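Local coordinates for muscarinic toxin-like protein 3 homolog (Ophiophagus hannah, PDB 3HH7), which acts as a homodimeric three-finger neurotoxin of king cobra venom and probably blocks nicotinic acetylcholine receptors at the postsynaptic membrane, at residues E15-K26 with E38-P46; T1-E12 with C57-Q65. One frame throughout, in Å; residues are numbered along the deposited sequence.

Contact 1: E15-K26 with E38-P46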
loop_
_atom_site.group_PDB
_atom_site.type_symbol
_atom_site.label_atom_id
_atom_site.label_comp_id
_atom_site.label_asym_id
_atom_site.label_seq_id
_atom_site.Cartn_x
_atom_site.Cartn_y
_atom_site.Cartn_z
ATOM N N GLU A 15 4.360 -13.311 -12.327
ATOM C CA GLU A 15 5.167 -12.796 -13.408
ATOM C C GLU A 15 6.484 -12.326 -12.837
ATOM O O GLU A 15 6.565 -11.917 -11.670
ATOM C CB GLU A 15 4.463 -11.657 -14.137
ATOM C CG GLU A 15 4.240 -10.425 -13.294
ATOM C CD GLU A 15 3.475 -9.329 -14.020
ATOM O OE1 GLU A 15 3.278 -9.439 -15.251
ATOM O OE2 GLU A 15 3.068 -8.363 -13.344
ATOM N N ILE A 16 7.520 -12.402 -13.664
ATOM C CA ILE A 16 8.822 -11.898 -13.302
ATOM C C ILE A 16 8.913 -10.476 -13.847
ATOM O O ILE A 16 8.709 -10.240 -15.035
ATOM C CB ILE A 16 9.951 -12.799 -13.876
ATOM C CG1 ILE A 16 9.777 -14.241 -13.357
ATOM C CG2 ILE A 16 11.316 -12.184 -13.559
ATOM C CD1 ILE A 16 10.781 -15.282 -13.898
ATOM N N CYS A 17 9.213 -9.519 -12.973
ATOM C CA CYS A 17 9.261 -8.115 -13.380
ATOM C C CYS A 17 10.462 -7.836 -14.298
ATOM O O CYS A 17 11.488 -8.508 -14.172
ATOM C CB CYS A 17 9.289 -7.201 -12.163
ATOM S SG CYS A 17 7.990 -7.533 -10.924
ATOM N N PRO A 18 10.317 -6.872 -15.235
ATOM C CA PRO A 18 11.340 -6.580 -16.258
ATOM C C PRO A 18 12.671 -6.002 -15.771
ATOM O O PRO A 18 13.738 -6.463 -16.202
ATOM C CB PRO A 18 10.645 -5.550 -17.170
ATOM C CG PRO A 18 9.194 -5.696 -16.900
ATOM C CD PRO A 18 9.123 -6.029 -15.434
ATOM N N ASP A 19 12.613 -4.990 -14.912
ATOM C CA ASP A 19 13.783 -4.169 -14.594
ATOM C C ASP A 19 13.942 -4.071 -13.080
ATOM O O ASP A 19 13.035 -4.439 -12.333
ATOM C CB ASP A 19 13.611 -2.770 -15.205
ATOM C CG ASP A 19 14.901 -2.196 -15.759
ATOM O OD1 ASP A 19 15.604 -2.905 -16.519
ATOM O OD2 ASP A 19 15.195 -1.015 -15.458
ATOM N N SER A 20 15.079 -3.547 -12.637
ATOM C CA SER A 20 15.424 -3.531 -11.214
ATOM C C SER A 20 14.574 -2.561 -10.394
ATOM O O SER A 20 14.371 -2.761 -9.188
ATOM C CB SER A 20 16.926 -3.276 -11.003
ATOM O OG SER A 20 17.516 -2.583 -12.095
ATOM N N GLY A 21 14.065 -1.526 -11.056
ATOM C CA GLY A 21 13.215 -0.535 -10.409
ATOM C C GLY A 21 11.776 -0.996 -10.315
ATOM O O GLY A 21 10.857 -0.174 -10.388
ATOM N N TYR A 22 11.588 -2.308 -10.143
ATOM C CA TYR A 22 10.254 -2.898 -10.038
ATOM C C TYR A 22 9.971 -3.554 -8.713
ATOM O O TYR A 22 10.814 -4.224 -8.117
ATOM C CB TYR A 22 10.026 -3.934 -11.137
ATOM C CG TYR A 22 9.689 -3.336 -12.467
ATOM C CD1 TYR A 22 8.369 -3.258 -12.905
ATOM C CD2 TYR A 22 10.692 -2.837 -13.293
ATOM C CE1 TYR A 22 8.054 -2.704 -14.130
ATOM C CE2 TYR A 22 10.388 -2.280 -14.524
ATOM C CZ TYR A 22 9.075 -2.217 -14.937
ATOM O OH TYR A 22 8.785 -1.666 -16.155
ATOM N N PHE A 23 8.734 -3.377 -8.279
ATOM C CA PHE A 23 8.221 -4.022 -7.083
ATOM C C PHE A 23 6.816 -4.525 -7.383
ATOM O O PHE A 23 6.356 -4.451 -8.532
ATOM C CB PHE A 23 8.255 -3.053 -5.897
ATOM C CG PHE A 23 7.729 -1.665 -6.212
ATOM C CD1 PHE A 23 8.583 -0.672 -6.698
ATOM C CD2 PHE A 23 6.397 -1.338 -5.972
ATOM C CE1 PHE A 23 8.118 0.609 -6.952
ATOM C CE2 PHE A 23 5.927 -0.054 -6.235
ATOM C CZ PHE A 23 6.790 0.920 -6.727
ATOM N N CYS A 24 6.154 -5.063 -6.369
ATOM C CA CYS A 24 4.814 -5.629 -6.548
ATOM C C CYS A 24 3.738 -4.712 -6.002
ATOM O O CYS A 24 3.973 -3.920 -5.066
ATOM C CB CYS A 24 4.702 -6.966 -5.819
ATOM S SG CYS A 24 6.002 -8.151 -6.213
ATOM N N TYR A 25 2.537 -4.844 -6.552
ATOM C CA TYR A 25 1.388 -4.181 -5.948
ATOM C C TYR A 25 0.159 -5.077 -5.902
ATOM O O TYR A 25 0.014 -6.041 -6.679
ATOM C CB TYR A 25 1.042 -2.873 -6.668
ATOM C CG TYR A 25 0.369 -3.080 -8.009
ATOM C CD1 TYR A 25 -1.016 -3.002 -8.123
ATOM C CD2 TYR A 25 1.119 -3.369 -9.146
ATOM C CE1 TYR A 25 -1.645 -3.201 -9.353
ATOM C CE2 TYR A 25 0.518 -3.576 -10.379
ATOM C CZ TYR A 25 -0.861 -3.492 -10.481
ATOM O OH TYR A 25 -1.433 -3.710 -11.721
ATOM N N LYS A 26 -0.724 -4.711 -4.991
ATOM C CA LYS A 26 -2.064 -5.259 -4.889
ATOM C C LYS A 26 -3.005 -4.077 -4.668
ATOM O O LYS A 26 -2.801 -3.276 -3.767
ATOM C CB LYS A 26 -2.168 -6.257 -3.731
ATOM C CG LYS A 26 -3.499 -6.945 -3.617
ATOM C CD LYS A 26 -3.485 -7.882 -2.438
ATOM C CE LYS A 26 -4.691 -8.781 -2.450
ATOM N NZ LYS A 26 -4.740 -9.558 -1.160
ATOM N N GLU A 38 -6.587 -6.087 -8.382
ATOM C CA GLU A 38 -5.546 -6.178 -9.397
ATOM C C GLU A 38 -4.201 -6.393 -8.714
ATOM O O GLU A 38 -3.926 -5.790 -7.664
ATOM C CB GLU A 38 -5.514 -4.896 -10.211
ATOM C CG GLU A 38 -4.628 -4.917 -11.445
ATOM C CD GLU A 38 -4.735 -3.619 -12.220
ATOM O OE1 GLU A 38 -5.791 -3.389 -12.845
ATOM O OE2 GLU A 38 -3.781 -2.813 -12.187
ATOM N N ARG A 39 -3.365 -7.254 -9.298
ATOM C CA ARG A 39 -2.034 -7.523 -8.770
ATOM C C ARG A 39 -1.017 -7.501 -9.896
ATOM O O ARG A 39 -1.315 -7.882 -11.029
ATOM C CB ARG A 39 -1.988 -8.916 -8.155
ATOM C CG ARG A 39 -2.933 -9.135 -6.996
ATOM C CD ARG A 39 -2.761 -10.557 -6.517
ATOM N NE ARG A 39 -3.615 -10.921 -5.386
ATOM C CZ ARG A 39 -4.885 -11.316 -5.477
ATOM N NH1 ARG A 39 -5.515 -11.354 -6.657
ATOM N NH2 ARG A 39 -5.541 -11.645 -4.375
ATOM N N GLY A 40 0.209 -7.105 -9.588
ATOM C CA GLY A 40 1.267 -7.236 -10.563
ATOM C C GLY A 40 2.576 -6.533 -10.248
ATOM O O GLY A 40 2.795 -6.051 -9.141
ATOM N N CYS A 41 3.463 -6.537 -11.235
ATOM C CA CYS A 41 4.690 -5.748 -11.218
ATOM C C CYS A 41 4.401 -4.298 -11.529
ATOM O O CYS A 41 3.515 -3.981 -12.335
ATOM C CB CYS A 41 5.655 -6.267 -12.287
ATOM S SG CYS A 41 6.296 -7.887 -11.990
ATOM N N THR A 42 5.174 -3.414 -10.909
ATOM C CA THR A 42 5.081 -1.986 -11.207
ATOM C C THR A 42 6.360 -1.263 -10.809
ATOM O O THR A 42 7.111 -1.753 -9.963
ATOM C CB THR A 42 3.868 -1.336 -10.497
ATOM O OG1 THR A 42 3.692 0.018 -10.954
ATOM C CG2 THR A 42 4.046 -1.365 -8.962
ATOM N N PHE A 43 6.602 -0.108 -11.427
ATOM C CA PHE A 43 7.701 0.763 -11.010
ATOM C C PHE A 43 7.216 1.990 -10.220
ATOM O O PHE A 43 8.020 2.797 -9.715
ATOM C CB PHE A 43 8.579 1.177 -12.217
ATOM C CG PHE A 43 7.839 1.902 -13.315
ATOM C CD1 PHE A 43 7.495 3.245 -13.179
ATOM C CD2 PHE A 43 7.536 1.251 -14.513
ATOM C CE1 PHE A 43 6.828 3.921 -14.203
ATOM C CE2 PHE A 43 6.871 1.922 -15.551
ATOM C CZ PHE A 43 6.516 3.253 -15.391
ATOM N N THR A 44 5.897 2.119 -10.112
ATOM C CA THR A 44 5.265 3.186 -9.334
ATOM C C THR A 44 4.083 2.627 -8.527
ATOM O O THR A 44 3.294 1.816 -9.035
ATOM C CB THR A 44 4.828 4.377 -10.236
ATOM O OG1 THR A 44 4.201 5.393 -9.445
ATOM C CG2 THR A 44 3.873 3.931 -11.312
ATOM N N CYS A 45 3.964 3.067 -7.279
ATOM C CA CYS A 45 2.883 2.588 -6.427
ATOM C C CYS A 45 1.579 3.261 -6.850
ATOM O O CYS A 45 1.529 4.484 -6.890
ATOM C CB CYS A 45 3.206 2.885 -4.962
ATOM S SG CYS A 45 2.079 2.080 -3.827
ATOM N N PRO A 46 0.533 2.479 -7.189
ATOM C CA PRO A 46 -0.706 3.095 -7.696
ATOM C C PRO A 46 -1.344 4.069 -6.707
ATOM O O PRO A 46 -1.280 3.859 -5.510
ATOM C CB PRO A 46 -1.642 1.891 -7.944
ATOM C CG PRO A 46 -0.754 0.724 -8.047
ATOM C CD PRO A 46 0.445 1.006 -7.172
HETATM O O HOH W 1 2.106 -6.181 -14.019
#
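Y25 lies across strand 38-42 at the base of the central finger of this three-finger toxin. One ring face rests on the R39-G40 peptide, with G40 N 3.6 Å above the ring plane, and P46 CG, from the loop that follows the strand, packs 3.7 Å from Y25 CD1. With CG held between backbone N and carbonyl carbon (chi1 75°), the ring turns over the partner strand, and Y25 OH donates to E38 OE2 at 2.6 Å, the ring and carboxylate planes 76° apart. The methyl T42 CG2 sits between two rings, 3.6 Å from both Y25 CD2 and F23 CE2. In the loop before strand 23-26, Y22 is sandwiched: P18 CD lies over one face and F43 CB over the other, while the F43 ring presents its edge in an offset edge-to-face pair. F23 with T42 and Y25 with G40 form antiparallel hydrogen-bonded pairs. From the first finger, E15 OE2 accepts the amide of C41 at 2.8 Å, nearly straight (171°), and a hydrogen bond from a water that also donates to C41 O. The ladder thus holds the central hairpin together, while the E15 carboxylate and the covalent C17-C41 disulfide beside it tie the end of the first finger to its outer strand.

Contact 2: T1-E12 with C57-Q65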
loop_
_atom_site.group_PDB
_atom_site.type_symbol
_atom_site.label_atom_id
_atom_site.label_comp_id
_atom_site.label_asym_id
_atom_site.label_seq_id
_atom_site.Cartn_x
_atom_site.Cartn_y
_atom_site.Cartn_z
ATOM N N THR A 1 12.717 -9.725 -9.090
ATOM C CA THR A 1 11.365 -9.567 -8.464
ATOM C C THR A 1 10.325 -10.437 -9.164
ATOM O O THR A 1 10.170 -10.369 -10.377
ATOM C CB THR A 1 10.910 -8.094 -8.509
ATOM O OG1 THR A 1 11.963 -7.257 -8.023
ATOM C CG2 THR A 1 9.683 -7.887 -7.652
ATOM N N LYS A 2 9.626 -11.252 -8.380
ATOM C CA LYS A 2 8.503 -12.068 -8.847
ATOM C C LYS A 2 7.262 -11.679 -8.047
ATOM O O LYS A 2 7.263 -11.705 -6.806
ATOM C CB LYS A 2 8.812 -13.567 -8.670
ATOM C CG LYS A 2 7.628 -14.512 -8.863
ATOM C CD LYS A 2 8.087 -15.971 -8.950
ATOM C CE LYS A 2 8.851 -16.396 -7.715
ATOM N NZ LYS A 2 9.185 -17.859 -7.745
ATOM N N CYS A 3 6.207 -11.297 -8.766
ATOM C CA CYS A 3 4.985 -10.817 -8.141
ATOM C C CYS A 3 3.814 -11.664 -8.580
ATOM O O CYS A 3 3.776 -12.134 -9.718
ATOM C CB CYS A 3 4.706 -9.390 -8.608
ATOM S SG CYS A 3 5.985 -8.207 -8.236
ATOM N N TYR A 4 2.820 -11.803 -7.706
ATOM C CA TYR A 4 1.527 -12.297 -8.161
ATOM C C TYR A 4 0.941 -11.322 -9.174
ATOM O O TYR A 4 1.143 -10.108 -9.062
ATOM C CB TYR A 4 0.558 -12.453 -6.999
ATOM C CG TYR A 4 0.908 -13.589 -6.078
ATOM C CD1 TYR A 4 0.685 -14.909 -6.461
ATOM C CD2 TYR A 4 1.462 -13.346 -4.827
ATOM C CE1 TYR A 4 1.002 -15.963 -5.608
ATOM C CE2 TYR A 4 1.792 -14.388 -3.981
ATOM C CZ TYR A 4 1.559 -15.692 -4.379
ATOM O OH TYR A 4 1.880 -16.719 -3.517
ATOM N N ASN A 5 0.220 -11.846 -10.165
ATOM C CA ASN A 5 -0.453 -10.966 -11.120
ATOM C C ASN A 5 -1.879 -11.357 -11.456
ATOM O O ASN A 5 -2.482 -10.788 -12.373
ATOM C CB ASN A 5 0.395 -10.770 -12.391
ATOM C CG ASN A 5 0.507 -12.026 -13.226
ATOM O OD1 ASN A 5 0.315 -13.131 -12.725
ATOM N ND2 ASN A 5 0.833 -11.865 -14.508
ATOM N N HIS A 6 -2.424 -12.304 -10.697
ATOM C CA HIS A 6 -3.802 -12.739 -10.915
ATOM C C HIS A 6 -4.811 -11.714 -10.408
ATOM O O HIS A 6 -4.579 -11.016 -9.414
ATOM C CB HIS A 6 -4.060 -14.120 -10.298
ATOM C CG HIS A 6 -3.861 -14.178 -8.821
ATOM N ND1 HIS A 6 -2.624 -14.005 -8.234
ATOM C CD2 HIS A 6 -4.728 -14.430 -7.810
ATOM C CE1 HIS A 6 -2.747 -14.117 -6.924
ATOM N NE2 HIS A 6 -4.009 -14.381 -6.641
ATOM N N GLN A 7 -5.925 -11.616 -11.128
ATOM C CA GLN A 7 -7.016 -10.726 -10.763
ATOM C C GLN A 7 -7.972 -11.352 -9.764
ATOM O O GLN A 7 -8.380 -12.503 -9.913
ATOM C CB GLN A 7 -7.910 -10.439 -11.979
ATOM C CG GLN A 7 -7.234 -9.751 -13.139
ATOM C CD GLN A 7 -7.937 -10.061 -14.438
ATOM O OE1 GLN A 7 -7.900 -11.195 -14.914
ATOM N NE2 GLN A 7 -8.593 -9.066 -15.013
ATOM N N SER A 8 -8.384 -10.547 -8.790
ATOM C CA SER A 8 -9.448 -10.914 -7.864
ATOM C C SER A 8 -9.289 -12.324 -7.322
ATOM O O SER A 8 -8.290 -12.642 -6.676
ATOM C CB SER A 8 -10.815 -10.763 -8.536
ATOM O OG SER A 8 -10.989 -9.453 -9.047
ATOM N N THR A 9 -10.281 -13.172 -7.579
ATOM C CA THR A 9 -10.254 -14.535 -7.019
ATOM C C THR A 9 -9.864 -15.639 -8.017
ATOM O O THR A 9 -10.053 -16.828 -7.751
ATOM C CB THR A 9 -11.610 -14.918 -6.362
ATOM O OG1 THR A 9 -12.643 -14.894 -7.356
ATOM C CG2 THR A 9 -11.952 -13.955 -5.226
ATOM N N THR A 10 -9.301 -15.247 -9.152
ATOM C CA THR A 10 -8.861 -16.207 -10.176
ATOM C C THR A 10 -7.680 -17.021 -9.630
ATOM O O THR A 10 -7.096 -16.641 -8.611
ATOM C CB THR A 10 -8.476 -15.483 -11.479
ATOM O OG1 THR A 10 -7.320 -14.666 -11.260
ATOM C CG2 THR A 10 -9.626 -14.599 -11.963
ATOM N N PRO A 11 -7.354 -18.162 -10.268
ATOM C CA PRO A 11 -6.211 -18.958 -9.791
ATOM C C PRO A 11 -4.906 -18.160 -9.761
ATOM O O PRO A 11 -4.648 -17.380 -10.671
ATOM C CB PRO A 11 -6.112 -20.076 -10.830
ATOM C CG PRO A 11 -7.491 -20.217 -11.356
ATOM C CD PRO A 11 -8.034 -18.814 -11.405
ATOM N N GLU A 12 -4.099 -18.355 -8.719
ATOM C CA GLU A 12 -2.821 -17.650 -8.595
ATOM C C GLU A 12 -1.953 -17.785 -9.836
ATOM O O GLU A 12 -1.784 -18.890 -10.374
ATOM C CB GLU A 12 -2.016 -18.208 -7.428
ATOM C CG GLU A 12 -2.428 -17.799 -6.037
ATOM C CD GLU A 12 -1.399 -18.290 -5.015
ATOM O OE1 GLU A 12 -0.524 -19.093 -5.400
ATOM O OE2 GLU A 12 -1.456 -17.870 -3.847
ATOM N N CYS A 57 1.953 -1.852 -1.781
ATOM C CA CYS A 57 3.141 -1.925 -2.627
ATOM C C CYS A 57 4.266 -2.490 -1.791
ATOM O O CYS A 57 4.509 -2.011 -0.697
ATOM C CB CYS A 57 3.525 -0.540 -3.179
ATOM S SG CYS A 57 2.250 0.108 -4.268
ATOM N N CYS A 58 4.937 -3.513 -2.308
ATOM C CA CYS A 58 5.894 -4.265 -1.520
ATOM C C CYS A 58 6.973 -4.851 -2.422
ATOM O O CYS A 58 6.762 -5.033 -3.630
ATOM C CB CYS A 58 5.154 -5.342 -0.721
ATOM S SG CYS A 58 4.230 -6.514 -1.740
ATOM N N ARG A 59 8.137 -5.132 -1.830
ATOM C CA ARG A 59 9.311 -5.546 -2.608
ATOM C C ARG A 59 9.630 -7.047 -2.638
ATOM O O ARG A 59 10.226 -7.519 -3.602
ATOM C CB ARG A 59 10.559 -4.788 -2.139
ATOM C CG ARG A 59 10.505 -3.320 -2.421
ATOM C CD ARG A 59 11.885 -2.722 -2.377
ATOM N NE ARG A 59 11.800 -1.294 -2.639
ATOM C CZ ARG A 59 11.795 -0.753 -3.853
ATOM N NH1 ARG A 59 11.883 -1.515 -4.935
ATOM N NH2 ARG A 59 11.699 0.568 -3.980
ATOM N N ARG A 60 9.254 -7.788 -1.604
ATOM C CA ARG A 60 9.698 -9.187 -1.528
ATOM C C ARG A 60 8.944 -10.057 -2.541
ATOM O O ARG A 60 7.792 -9.775 -2.873
ATOM C CB ARG A 60 9.537 -9.719 -0.107
ATOM C CG ARG A 60 10.321 -8.916 0.940
ATOM C CD ARG A 60 11.844 -9.055 0.802
ATOM N NE ARG A 60 12.263 -10.443 0.979
ATOM C CZ ARG A 60 12.447 -11.015 2.168
ATOM N NH1 ARG A 60 12.255 -10.323 3.287
ATOM N NH2 ARG A 60 12.794 -12.295 2.235
ATOM N N ASP A 61 9.597 -11.099 -3.054
ATOM C CA ASP A 61 8.931 -12.011 -3.971
ATOM C C ASP A 61 7.649 -12.559 -3.364
ATOM O O ASP A 61 7.639 -12.976 -2.206
ATOM C CB ASP A 61 9.855 -13.168 -4.343
ATOM C CG ASP A 61 10.828 -12.808 -5.445
ATOM O OD1 ASP A 61 10.967 -11.609 -5.772
ATOM O OD2 ASP A 61 11.463 -13.739 -5.963
ATOM N N LYS A 62 6.566 -12.527 -4.150
ATOM C CA LYS A 62 5.263 -13.037 -3.718
ATOM C C LYS A 62 4.701 -12.305 -2.504
ATOM O O LYS A 62 3.916 -12.852 -1.742
ATOM C CB LYS A 62 5.320 -14.557 -3.480
ATOM C CG LYS A 62 5.471 -15.334 -4.772
ATOM C CD LYS A 62 5.421 -16.833 -4.509
ATOM C CE LYS A 62 5.186 -17.590 -5.806
ATOM N NZ LYS A 62 3.767 -17.501 -6.238
ATOM N N CYS A 63 5.092 -11.046 -2.330
ATOM C CA CYS A 63 4.640 -10.285 -1.169
ATOM C C CYS A 63 3.195 -9.780 -1.300
ATOM O O CYS A 63 2.564 -9.368 -0.307
ATOM C CB CYS A 63 5.587 -9.108 -0.900
ATOM S SG CYS A 63 5.673 -7.869 -2.237
ATOM N N ASN A 64 2.691 -9.786 -2.536
ATOM C CA ASN A 64 1.400 -9.162 -2.867
ATOM C C ASN A 64 0.234 -10.147 -3.072
ATOM O O ASN A 64 -0.639 -9.915 -3.909
ATOM C CB ASN A 64 1.560 -8.290 -4.124
ATOM C CG ASN A 64 1.848 -9.111 -5.378
ATOM O OD1 ASN A 64 2.472 -10.178 -5.314
ATOM N ND2 ASN A 64 1.394 -8.612 -6.533
ATOM N N GLN A 65 0.213 -11.235 -2.298
ATOM C CA GLN A 65 -0.901 -12.185 -2.365
ATOM C C GLN A 65 -2.199 -11.507 -1.970
ATOM O O GLN A 65 -3.193 -11.716 -2.673
ATOM C CB GLN A 65 -0.658 -13.403 -1.482
ATOM C CG GLN A 65 -1.612 -14.531 -1.809
ATOM C CD GLN A 65 -1.492 -15.668 -0.841
ATOM O OE1 GLN A 65 -1.769 -15.517 0.344
ATOM N NE2 GLN A 65 -1.072 -16.820 -1.340
ATOM O OXT GLN A 65 -2.235 -10.783 -0.963
HETATM O O HOH W 2 13.145 -12.575 -7.957
HETATM O O HOH W 3 11.136 -5.549 -5.510
#
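N64 grips Y4 in the core of the three-finger fold, where the C-terminal loop, closed by the C58-C63 disulfide, packs against the first strand. Its CG lies between backbone N and carbonyl carbon (chi1 67°), which turns the amide onto the backbone of Y4: OD1 takes Y4 N at 2.9 Å on an in-plane lone pair, and ND2 donates to Y4 O at 2.9 Å. ND2 also hydrogen-bonds to Y25 O, so this buried amide stitches the tail to the central finger as well.

The Y4 ring is bordered by three tail residues. N64 OD1 lies at its edge, Q65 CG over one face, and K62 crosses it at about a right angle, bending at chi4 (-76°) to bring NZ 3.2 Å from Y4 CE1. The extended Q65 side chain runs beside the tyrosine and donates a hydrogen bond from NE2 to E12 OE2 (2.7 Å), with the amide and carboxylate planes inclined to each other.

At the other end, a type II turn from R60 to C63 presents K62 N to K2 O, with which it forms a hydrogen bond. D61 reaches back to the first strand, and a water links D61 OD2 to T1 N. The amide K2 N approaches D61 OD1 at 3.0 Å from well above the carboxylate plane, 67° out of it.

Overall arrangement
Contact 1 is nested along the chain within the loop closed by contact 2, and their centres are about 9 Å apart. Together they form the disulfide-rich core from which the fingers extend. Two disulfides join them directly: C24 SG to C3 SG and C45 SG to C57 SG, each 2.0 Å, while C17 SG packs 3.4 Å from C3 SG. Polar bonds link them too: the C-terminal carboxylate of Q65 forms a salt bridge with K26 and accepts a hydrogen bond from R39, which also hydrogen-bonds to H6 O. Both contacts also meet the second subunit: T44 and C45 hydrogen-bond to its E47, R59 to its T49 and G52, and C57-C58 continue the sheet across the dimer interface.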